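PDB 4DIM: phosphoribosylglycinamide synthetase from Anaerococcus prevotii, which probably binds ATP and a metal ion and acts as a ligase of the ATP-grasp superfamily. Local coordinates for residues Q199-K204 against K299-M304; R126-R131 against E141-P146; G336-I341 against I398-K403. One frame throughout, in Å; residues are numbered along the deposited sequence.

How the contacts relate
Contact 1 belongs to the core, about 15 Å from the chain centre, whereas contact 2 and contact 3 lie at the surface, on opposite sides of that centre and with their own centres about 51 Å apart. No secondary-structure element is shared, and even the nearest atoms of contacts 1 and 2 are about 21 Å apart. The chemistry follows the place. In the largely buried contact between 199-204 and 299-304, aromatic rings meet selenomethionines; 126-131 and 141-146 combine apolar packing with an arginine whose charge is met by Glu189, outside both segments; 336-341 and 398-403 are neighbouring strands joined by backbone hydrogen bonds, their lysine chains lying alongside one another.

Contact 1: Q199-K204 against K299-M304; sequences QAFVYK and KMIASM
Met300, modelled as selenomethionine, opens the helical side of the contact by setting its methyl CE over one face of the Phe201 ring. That carbon lies 4.0 Å from the ring centroid and 9° off the normal, a CH-pi contact above the ring centre; the bend of the Met300 chain at chi3 turns the methyl there. Ile301 meets the same ring at its edge, where CG1 stands 4.1 Å from Phe201 CE1. One turn on from Met300, Met304, also selenomethionine, reaches the strand with CG anti to its backbone N (chi1 -169°). Its SE approaches Phe201 obliquely, 4.3 Å from the ring centroid, and lies 3.8 Å from Tyr203 CD1, so a single selenium makes Met-aromatic contacts with two residues of one strand. Phe201 and Tyr203, two apart in the strand, both direct their CB atoms toward the helix, while Val202 between them points away. Leu208 of the neighbouring strand 206-219 also touches both Phe201 and Met300. The axes of segments 199-203 and 299-304 approach to 11.0 Å, their directions 27° apart. This is helix-on-sheet packing: helix 297-305 lies against the large antiparallel sheet through strand 194-203, which falls in the ATP-grasp family region.

Contact 2: R126-R131 against E141-P146; sequences RHFVVR and ENLKLP
Leu143 reaches Phe128 with its CD1 methyl, which comes in near the plane of the ring, at its edge, 3.7 Å from CD2. The leucine's CB does not point at the strand; chi1, at -127°, lies away from the usual staggered values, and it is the end of the side chain that closes the distance. The same methyl is 3.4 Å from the carbonyl O of Arg126, so one methyl meets both Arg126 and Phe128. Asn142 adds its CB, 3.8 Å from Phe128 CE2, in an oblique approach with ring and amide planes 43° apart. Arg126 carries the polar side. Its chain is bent at chi3 (-62°), which brings the guanidinium over the backbone of the other segment, and the carbonyl O of Asn142 sits above one face of that group, 3.2 Å from CZ. Because the oxygen lies over the plane, the N-H directions are poorly aimed at it and no hydrogen bond results. The charge is answered by Glu189, whose OE1 forms a salt bridge with Arg126 NH2 and also accepts a hydrogen bond from Lys144 N, linking both segments to strand 186-189. The contact thus joins edge strand 127-128 to the loop following helix 133-141, at the outer margin of the small four-stranded antiparallel sheet in the ATP-grasp family region.

Contact 3: G336-I341 against I398-K403; sequences GILKEI and INIILK
Lys339 lays its aliphatic chain beside Ile401, the two side chains pointing the same way, with CE 3.8 Å from Ile401 CG2. With CG anti to the backbone N (chi1 175°) and a bend at chi3, the chain also runs alongside Lys403, Lys339 CD meeting Lys403 CB at 3.8 Å. The two ammonium groups do not touch: NZ of Lys339 and NZ of Lys403 are 5.4 Å apart, and their like charges would probably disfavour a closer approach. Replacing Lys339 with an alanine would probably leave Ile401 CG2 and Lys403 CB without the methylene cover they have here. Glu340 follows on the same face, its CG beside Ile401 CG1. On the other face, Ile341 CG2 packs on Ile398 CG2 at 3.9 Å, and Leu338 CD1 meets Ile400 CG2, the two chains crossing at about a right angle. At the start of strand 336-343, Gly336 CA lies 3.7 Å from Leu402 CD2. The backbone evidence is firm in the middle: Lys339 N donates to Ile401 O at 2.8 Å (161° at the hydrogen), and Ile401 N donates to Glu340 O at 3.0 Å, while the bond from Lys403 N to Ile337 O is weak. Two consecutive residues, Lys339 and Glu340, therefore face the single Ile401, shifting the register by one: a classic beta bulge in an antiparallel strand pair, in which C-terminal strand 398-402 flanks strand 336-343 as an outer strand of a small three-stranded sheet.

Contact 1: Q199-K204 against K299-M304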
loop_
_atom_site.group_PDB
_atom_site.type_symbol
_atom_site.label_atom_id
_atom_site.label_comp_id
_atom_site.label_asym_id
_atom_site.label_seq_id
_atom_site.Cartn_x
_atom_site.Cartn_y
_atom_site.Cartn_z
ATOM N N GLN A 199 5.766 4.276 -5.067
ATOM C CA GLN A 199 5.042 3.392 -5.962
ATOM C C GLN A 199 5.967 3.001 -7.071
ATOM O O GLN A 199 6.818 3.788 -7.474
ATOM C CB GLN A 199 3.780 4.046 -6.583
ATOM C CG GLN A 199 2.667 4.456 -5.630
ATOM C CD GLN A 199 2.096 3.353 -4.774
ATOM O OE1 GLN A 199 1.304 2.535 -5.231
ATOM N NE2 GLN A 199 2.503 3.284 -3.520
ATOM N N ALA A 200 5.794 1.820 -7.592
ATOM C CA ALA A 200 6.579 1.378 -8.720
ATOM C C ALA A 200 5.765 0.387 -9.510
ATOM O O ALA A 200 4.648 0.046 -9.130
ATOM C CB ALA A 200 7.920 0.802 -8.287
ATOM N N PHE A 201 6.260 0.042 -10.669
ATOM C CA PHE A 201 5.560 -0.878 -11.542
ATOM C C PHE A 201 6.619 -1.657 -12.285
ATOM O O PHE A 201 7.514 -1.036 -12.850
ATOM C CB PHE A 201 4.647 -0.083 -12.486
ATOM C CG PHE A 201 3.686 -0.906 -13.295
ATOM C CD1 PHE A 201 2.366 -1.055 -12.895
ATOM C CD2 PHE A 201 4.071 -1.452 -14.505
ATOM C CE1 PHE A 201 1.461 -1.759 -13.678
ATOM C CE2 PHE A 201 3.173 -2.184 -15.269
ATOM C CZ PHE A 201 1.869 -2.310 -14.860
ATOM N N VAL A 202 6.562 -2.994 -12.221
ATOM C CA VAL A 202 7.514 -3.865 -12.904
ATOM C C VAL A 202 6.770 -4.731 -13.994
ATOM O O VAL A 202 5.752 -5.330 -13.727
ATOM C CB VAL A 202 8.374 -4.695 -11.901
ATOM C CG1 VAL A 202 7.536 -5.512 -10.936
ATOM C CG2 VAL A 202 9.395 -5.572 -12.626
ATOM N N TYR A 203 7.291 -4.746 -15.227
ATOM C CA TYR A 203 6.713 -5.517 -16.357
ATOM C C TYR A 203 7.816 -6.139 -17.194
ATOM O O TYR A 203 8.646 -5.416 -17.742
ATOM C CB TYR A 203 5.871 -4.584 -17.231
ATOM C CG TYR A 203 5.387 -5.205 -18.520
ATOM C CD1 TYR A 203 4.487 -6.259 -18.508
ATOM C CD2 TYR A 203 5.731 -4.658 -19.753
ATOM C CE1 TYR A 203 3.980 -6.789 -19.693
ATOM C CE2 TYR A 203 5.213 -5.164 -20.940
ATOM C CZ TYR A 203 4.358 -6.248 -20.907
ATOM O OH TYR A 203 3.805 -6.747 -22.056
ATOM N N LYS A 204 7.830 -7.464 -17.297
ATOM C CA LYS A 204 8.855 -8.212 -18.038
ATOM C C LYS A 204 10.253 -7.826 -17.522
ATOM O O LYS A 204 11.188 -7.615 -18.294
ATOM C CB LYS A 204 8.729 -8.004 -19.554
ATOM C CG LYS A 204 7.423 -8.520 -20.129
ATOM C CD LYS A 204 7.311 -8.119 -21.599
ATOM C CE LYS A 204 6.247 -8.884 -22.353
ATOM N NZ LYS A 204 6.781 -10.145 -22.918
ATOM N N LYS A 299 -5.740 0.789 -15.609
ATOM C CA LYS A 299 -5.826 0.133 -16.914
ATOM C C LYS A 299 -4.566 -0.618 -17.193
ATOM O O LYS A 299 -4.639 -1.673 -17.791
ATOM C CB LYS A 299 -6.115 1.131 -18.042
ATOM C CG LYS A 299 -7.568 1.548 -18.047
ATOM C CD LYS A 299 -7.930 2.345 -19.245
ATOM C CE LYS A 299 -9.386 2.717 -19.180
ATOM N NZ LYS A 299 -9.786 3.608 -20.291
HETATM N N MSE A 300 -3.418 -0.104 -16.725
HETATM C CA MSE A 300 -2.112 -0.766 -16.858
HETATM C C MSE A 300 -2.108 -2.013 -16.003
HETATM O O MSE A 300 -1.647 -3.068 -16.449
HETATM C CB MSE A 300 -0.952 0.165 -16.432
HETATM C CG MSE A 300 -0.639 1.245 -17.441
HETATM SE SE MSE A 300 0.486 2.635 -16.800
HETATM C CE MSE A 300 2.037 1.517 -16.500
ATOM N N ILE A 301 -2.718 -1.914 -14.803
ATOM C CA ILE A 301 -2.826 -3.061 -13.891
ATOM C C ILE A 301 -3.733 -4.148 -14.494
ATOM O O ILE A 301 -3.342 -5.311 -14.537
ATOM C CB ILE A 301 -3.326 -2.590 -12.520
ATOM C CG1 ILE A 301 -2.242 -1.744 -11.830
ATOM C CG2 ILE A 301 -3.735 -3.780 -11.643
ATOM C CD1 ILE A 301 -2.721 -0.999 -10.624
ATOM N N ALA A 302 -4.927 -3.770 -14.923
ATOM C CA ALA A 302 -5.931 -4.702 -15.466
ATOM C C ALA A 302 -5.486 -5.338 -16.759
ATOM O O ALA A 302 -5.690 -6.531 -16.943
ATOM C CB ALA A 302 -7.255 -3.971 -15.704
ATOM N N SER A 303 -4.933 -4.549 -17.684
ATOM C CA SER A 303 -4.460 -5.079 -18.972
ATOM C C SER A 303 -3.286 -6.043 -18.768
ATOM O O SER A 303 -3.235 -7.060 -19.426
ATOM C CB SER A 303 -4.046 -3.951 -19.916
ATOM O OG SER A 303 -2.865 -3.285 -19.491
HETATM N N MSE A 304 -2.349 -5.722 -17.859
HETATM C CA MSE A 304 -1.222 -6.600 -17.589
HETATM C C MSE A 304 -1.714 -7.941 -17.115
HETATM O O MSE A 304 -1.289 -8.981 -17.651
HETATM C CB MSE A 304 -0.292 -5.971 -16.537
HETATM C CG MSE A 304 1.065 -6.714 -16.381
HETATM SE SE MSE A 304 2.383 -5.690 -15.399
HETATM C CE MSE A 304 1.361 -5.276 -13.828
#

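Contact 2: R126-R131 against E141-P146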
loop_
_atom_site.group_PDB
_atom_site.type_symbol
_atom_site.label_atom_id
_atom_site.label_comp_id
_atom_site.label_asym_id
_atom_site.label_seq_id
_atom_site.Cartn_x
_atom_site.Cartn_y
_atom_site.Cartn_z
ATOM N N ARG A 126 18.791 -3.728 9.502
ATOM C CA ARG A 126 19.299 -5.090 9.602
ATOM C C ARG A 126 18.903 -5.707 10.933
ATOM O O ARG A 126 18.718 -4.976 11.911
ATOM C CB ARG A 126 20.831 -5.079 9.446
ATOM C CG ARG A 126 21.320 -4.546 8.072
ATOM C CD ARG A 126 22.838 -4.367 7.991
ATOM N NE ARG A 126 23.318 -3.373 8.955
ATOM C CZ ARG A 126 24.593 -3.111 9.224
ATOM N NH1 ARG A 126 25.566 -3.756 8.580
ATOM N NH2 ARG A 126 24.910 -2.197 10.135
ATOM N N HIS A 127 18.760 -7.044 10.971
ATOM C CA HIS A 127 18.370 -7.722 12.211
ATOM C C HIS A 127 19.055 -9.040 12.422
ATOM O O HIS A 127 19.411 -9.765 11.483
ATOM C CB HIS A 127 16.847 -7.953 12.284
ATOM C CG HIS A 127 16.318 -9.053 11.408
ATOM N ND1 HIS A 127 16.233 -10.359 11.842
ATOM C CD2 HIS A 127 15.823 -8.984 10.158
ATOM C CE1 HIS A 127 15.690 -11.041 10.845
ATOM N NE2 HIS A 127 15.413 -10.250 9.816
ATOM N N PHE A 128 19.132 -9.389 13.697
ATOM C CA PHE A 128 19.713 -10.649 14.120
ATOM C C PHE A 128 18.767 -11.387 15.070
ATOM O O PHE A 128 18.203 -10.790 15.995
ATOM C CB PHE A 128 21.086 -10.389 14.762
ATOM C CG PHE A 128 22.147 -10.184 13.712
ATOM C CD1 PHE A 128 22.627 -11.257 12.969
ATOM C CD2 PHE A 128 22.562 -8.910 13.367
ATOM C CE1 PHE A 128 23.576 -11.069 11.966
ATOM C CE2 PHE A 128 23.513 -8.715 12.355
ATOM C CZ PHE A 128 24.028 -9.799 11.672
ATOM N N VAL A 129 18.614 -12.701 14.815
ATOM C CA VAL A 129 17.758 -13.619 15.599
ATOM C C VAL A 129 18.626 -14.263 16.725
ATOM O O VAL A 129 19.063 -15.404 16.619
ATOM C CB VAL A 129 17.009 -14.682 14.721
ATOM C CG1 VAL A 129 15.690 -14.131 14.179
ATOM C CG2 VAL A 129 17.871 -15.203 13.564
ATOM N N VAL A 130 18.903 -13.470 17.771
ATOM C CA VAL A 130 19.706 -13.823 18.952
ATOM C C VAL A 130 19.005 -14.913 19.839
ATOM O O VAL A 130 17.782 -14.942 19.932
ATOM C CB VAL A 130 20.017 -12.524 19.780
ATOM C CG1 VAL A 130 18.763 -11.717 20.108
ATOM C CG2 VAL A 130 20.777 -12.818 21.060
ATOM N N ARG A 131 19.792 -15.799 20.487
ATOM C CA ARG A 131 19.287 -16.845 21.421
ATOM C C ARG A 131 19.954 -16.760 22.839
ATOM O O ARG A 131 19.478 -17.447 23.736
ATOM C CB ARG A 131 19.447 -18.275 20.828
ATOM C CG ARG A 131 18.238 -18.670 19.976
ATOM C CD ARG A 131 18.441 -19.840 19.028
ATOM N NE ARG A 131 17.268 -20.031 18.165
ATOM C CZ ARG A 131 17.110 -21.013 17.277
ATOM N NH1 ARG A 131 18.058 -21.934 17.115
ATOM N NH2 ARG A 131 16.002 -21.086 16.547
ATOM N N GLU A 141 27.965 -6.126 16.811
ATOM C CA GLU A 141 29.150 -5.700 16.075
ATOM C C GLU A 141 28.792 -5.418 14.607
ATOM O O GLU A 141 29.432 -4.551 13.989
ATOM C CB GLU A 141 30.310 -6.718 16.206
ATOM C CG GLU A 141 30.494 -7.719 15.071
ATOM C CD GLU A 141 31.639 -8.679 15.345
ATOM O OE1 GLU A 141 32.723 -8.496 14.742
ATOM O OE2 GLU A 141 31.473 -9.572 16.209
ATOM N N ASN A 142 27.764 -6.117 14.062
ATOM C CA ASN A 142 27.264 -5.921 12.685
ATOM C C ASN A 142 25.948 -5.095 12.662
ATOM O O ASN A 142 25.208 -5.146 11.672
ATOM C CB ASN A 142 27.037 -7.287 12.012
ATOM C CG ASN A 142 28.249 -8.197 12.066
ATOM O OD1 ASN A 142 28.269 -9.210 12.786
ATOM N ND2 ASN A 142 29.290 -7.850 11.313
ATOM N N LEU A 143 25.685 -4.306 13.726
ATOM C CA LEU A 143 24.453 -3.520 13.893
ATOM C C LEU A 143 24.776 -2.121 14.450
ATOM O O LEU A 143 25.562 -2.013 15.404
ATOM C CB LEU A 143 23.511 -4.274 14.900
ATOM C CG LEU A 143 22.037 -4.602 14.533
ATOM C CD1 LEU A 143 21.902 -5.325 13.169
ATOM C CD2 LEU A 143 21.425 -5.444 15.603
ATOM N N LYS A 144 24.109 -1.071 13.911
ATOM C CA LYS A 144 24.271 0.296 14.405
ATOM C C LYS A 144 23.186 0.602 15.457
ATOM O O LYS A 144 22.022 0.216 15.284
ATOM C CB LYS A 144 24.260 1.340 13.234
ATOM C CG LYS A 144 22.899 1.942 12.808
ATOM C CD LYS A 144 23.024 2.851 11.560
ATOM C CE LYS A 144 21.730 2.997 10.781
ATOM N NZ LYS A 144 21.636 2.016 9.660
ATOM N N LEU A 145 23.583 1.280 16.550
ATOM C CA LEU A 145 22.653 1.726 17.597
ATOM C C LEU A 145 21.855 2.933 17.075
ATOM O O LEU A 145 22.349 3.628 16.185
ATOM C CB LEU A 145 23.396 2.115 18.900
ATOM C CG LEU A 145 23.613 0.986 19.899
ATOM C CD1 LEU A 145 24.523 -0.092 19.321
ATOM C CD2 LEU A 145 24.165 1.534 21.199
ATOM N N PRO A 146 20.681 3.275 17.640
ATOM C CA PRO A 146 19.934 2.527 18.663
ATOM C C PRO A 146 19.306 1.277 18.079
ATOM O O PRO A 146 19.262 1.087 16.868
ATOM C CB PRO A 146 18.867 3.521 19.142
ATOM C CG PRO A 146 18.810 4.634 18.120
ATOM C CD PRO A 146 19.921 4.429 17.125
#

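Contact 3: G336-I341 against I398-K403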
loop_
_atom_site.group_PDB
_atom_site.type_symbol
_atom_site.label_atom_id
_atom_site.label_comp_id
_atom_site.label_asym_id
_atom_site.label_seq_id
_atom_site.Cartn_x
_atom_site.Cartn_y
_atom_site.Cartn_z
ATOM N N GLY A 336 -21.987 10.704 16.306
ATOM C CA GLY A 336 -23.426 10.751 16.147
ATOM C C GLY A 336 -23.926 10.001 14.947
ATOM O O GLY A 336 -23.161 9.314 14.271
ATOM N N ILE A 337 -25.236 10.116 14.704
ATOM C CA ILE A 337 -25.908 9.457 13.590
ATOM C C ILE A 337 -26.105 10.536 12.528
ATOM O O ILE A 337 -26.648 11.603 12.822
ATOM C CB ILE A 337 -27.234 8.747 14.026
ATOM C CG1 ILE A 337 -27.036 7.857 15.295
ATOM C CG2 ILE A 337 -27.785 7.899 12.882
ATOM C CD1 ILE A 337 -27.902 8.294 16.548
ATOM N N LEU A 338 -25.641 10.257 11.300
ATOM C CA LEU A 338 -25.667 11.211 10.193
ATOM C C LEU A 338 -27.060 11.478 9.642
ATOM O O LEU A 338 -27.856 10.555 9.514
ATOM C CB LEU A 338 -24.777 10.678 9.051
ATOM C CG LEU A 338 -24.549 11.601 7.842
ATOM C CD1 LEU A 338 -23.734 12.801 8.228
ATOM C CD2 LEU A 338 -23.836 10.872 6.732
ATOM N N LYS A 339 -27.315 12.760 9.281
ATOM C CA LYS A 339 -28.530 13.238 8.615
ATOM C C LYS A 339 -28.165 13.460 7.150
ATOM O O LYS A 339 -28.725 12.816 6.262
ATOM C CB LYS A 339 -29.051 14.532 9.283
ATOM C CG LYS A 339 -30.256 15.188 8.593
ATOM C CD LYS A 339 -30.709 16.455 9.339
ATOM C CE LYS A 339 -30.783 17.694 8.467
ATOM N NZ LYS A 339 -31.052 18.930 9.266
ATOM N N GLU A 340 -27.180 14.341 6.907
ATOM C CA GLU A 340 -26.691 14.643 5.554
ATOM C C GLU A 340 -25.342 15.375 5.569
ATOM O O GLU A 340 -25.037 16.088 6.525
ATOM C CB GLU A 340 -27.712 15.503 4.765
ATOM C CG GLU A 340 -28.021 16.864 5.383
ATOM C CD GLU A 340 -29.001 17.706 4.589
ATOM O OE1 GLU A 340 -28.980 17.627 3.337
ATOM O OE2 GLU A 340 -29.736 18.503 5.217
ATOM N N ILE A 341 -24.584 15.249 4.459
ATOM C CA ILE A 341 -23.307 15.928 4.256
ATOM C C ILE A 341 -23.524 17.019 3.218
ATOM O O ILE A 341 -23.843 16.705 2.070
ATOM C CB ILE A 341 -22.185 14.968 3.842
ATOM C CG1 ILE A 341 -22.053 13.843 4.880
ATOM C CG2 ILE A 341 -20.882 15.745 3.708
ATOM C CD1 ILE A 341 -21.290 12.608 4.456
ATOM N N ILE A 398 -17.549 21.755 3.405
ATOM C CA ILE A 398 -18.108 20.410 3.652
ATOM C C ILE A 398 -18.728 20.450 5.047
ATOM O O ILE A 398 -17.979 20.591 6.005
ATOM C CB ILE A 398 -17.061 19.226 3.549
ATOM C CG1 ILE A 398 -16.418 19.049 2.135
ATOM C CG2 ILE A 398 -17.686 17.876 4.062
ATOM C CD1 ILE A 398 -17.253 19.149 1.083
ATOM N N ASN A 399 -20.060 20.299 5.181
ATOM C CA ASN A 399 -20.733 20.317 6.493
ATOM C C ASN A 399 -21.385 18.965 6.793
ATOM O O ASN A 399 -22.250 18.510 6.044
ATOM C CB ASN A 399 -21.782 21.435 6.550
ATOM C CG ASN A 399 -22.218 21.845 7.945
ATOM O OD1 ASN A 399 -21.802 21.271 8.969
ATOM N ND2 ASN A 399 -23.096 22.851 8.018
ATOM N N ILE A 400 -20.974 18.332 7.891
ATOM C CA ILE A 400 -21.551 17.067 8.325
ATOM C C ILE A 400 -22.596 17.366 9.403
ATOM O O ILE A 400 -22.248 17.874 10.469
ATOM C CB ILE A 400 -20.461 16.108 8.821
ATOM C CG1 ILE A 400 -19.358 15.896 7.734
ATOM C CG2 ILE A 400 -21.097 14.781 9.189
ATOM C CD1 ILE A 400 -18.055 15.396 8.267
ATOM N N ILE A 401 -23.871 17.047 9.113
ATOM C CA ILE A 401 -25.013 17.290 9.984
ATOM C C ILE A 401 -25.433 15.987 10.725
ATOM O O ILE A 401 -25.793 14.999 10.081
ATOM C CB ILE A 401 -26.184 17.846 9.134
ATOM C CG1 ILE A 401 -25.732 18.981 8.183
ATOM C CG2 ILE A 401 -27.342 18.293 10.024
ATOM C CD1 ILE A 401 -25.033 20.133 8.820
ATOM N N LEU A 402 -25.463 16.031 12.077
ATOM C CA LEU A 402 -25.823 14.894 12.934
ATOM C C LEU A 402 -27.249 15.064 13.469
ATOM O O LEU A 402 -27.469 15.976 14.263
ATOM C CB LEU A 402 -24.827 14.789 14.120
ATOM C CG LEU A 402 -23.557 13.940 13.945
ATOM C CD1 LEU A 402 -22.843 14.227 12.646
ATOM C CD2 LEU A 402 -22.586 14.195 15.080
ATOM N N LYS A 403 -28.214 14.209 13.052
ATOM C CA LYS A 403 -29.594 14.296 13.548
ATOM C C LYS A 403 -30.429 13.040 13.199
ATOM O O LYS A 403 -30.130 12.300 12.260
ATOM C CB LYS A 403 -30.301 15.568 13.009
ATOM C CG LYS A 403 -31.330 16.146 13.981
ATOM C CD LYS A 403 -31.731 17.553 13.601
ATOM C CE LYS A 403 -32.888 18.039 14.433
ATOM N NZ LYS A 403 -33.210 19.458 14.150
#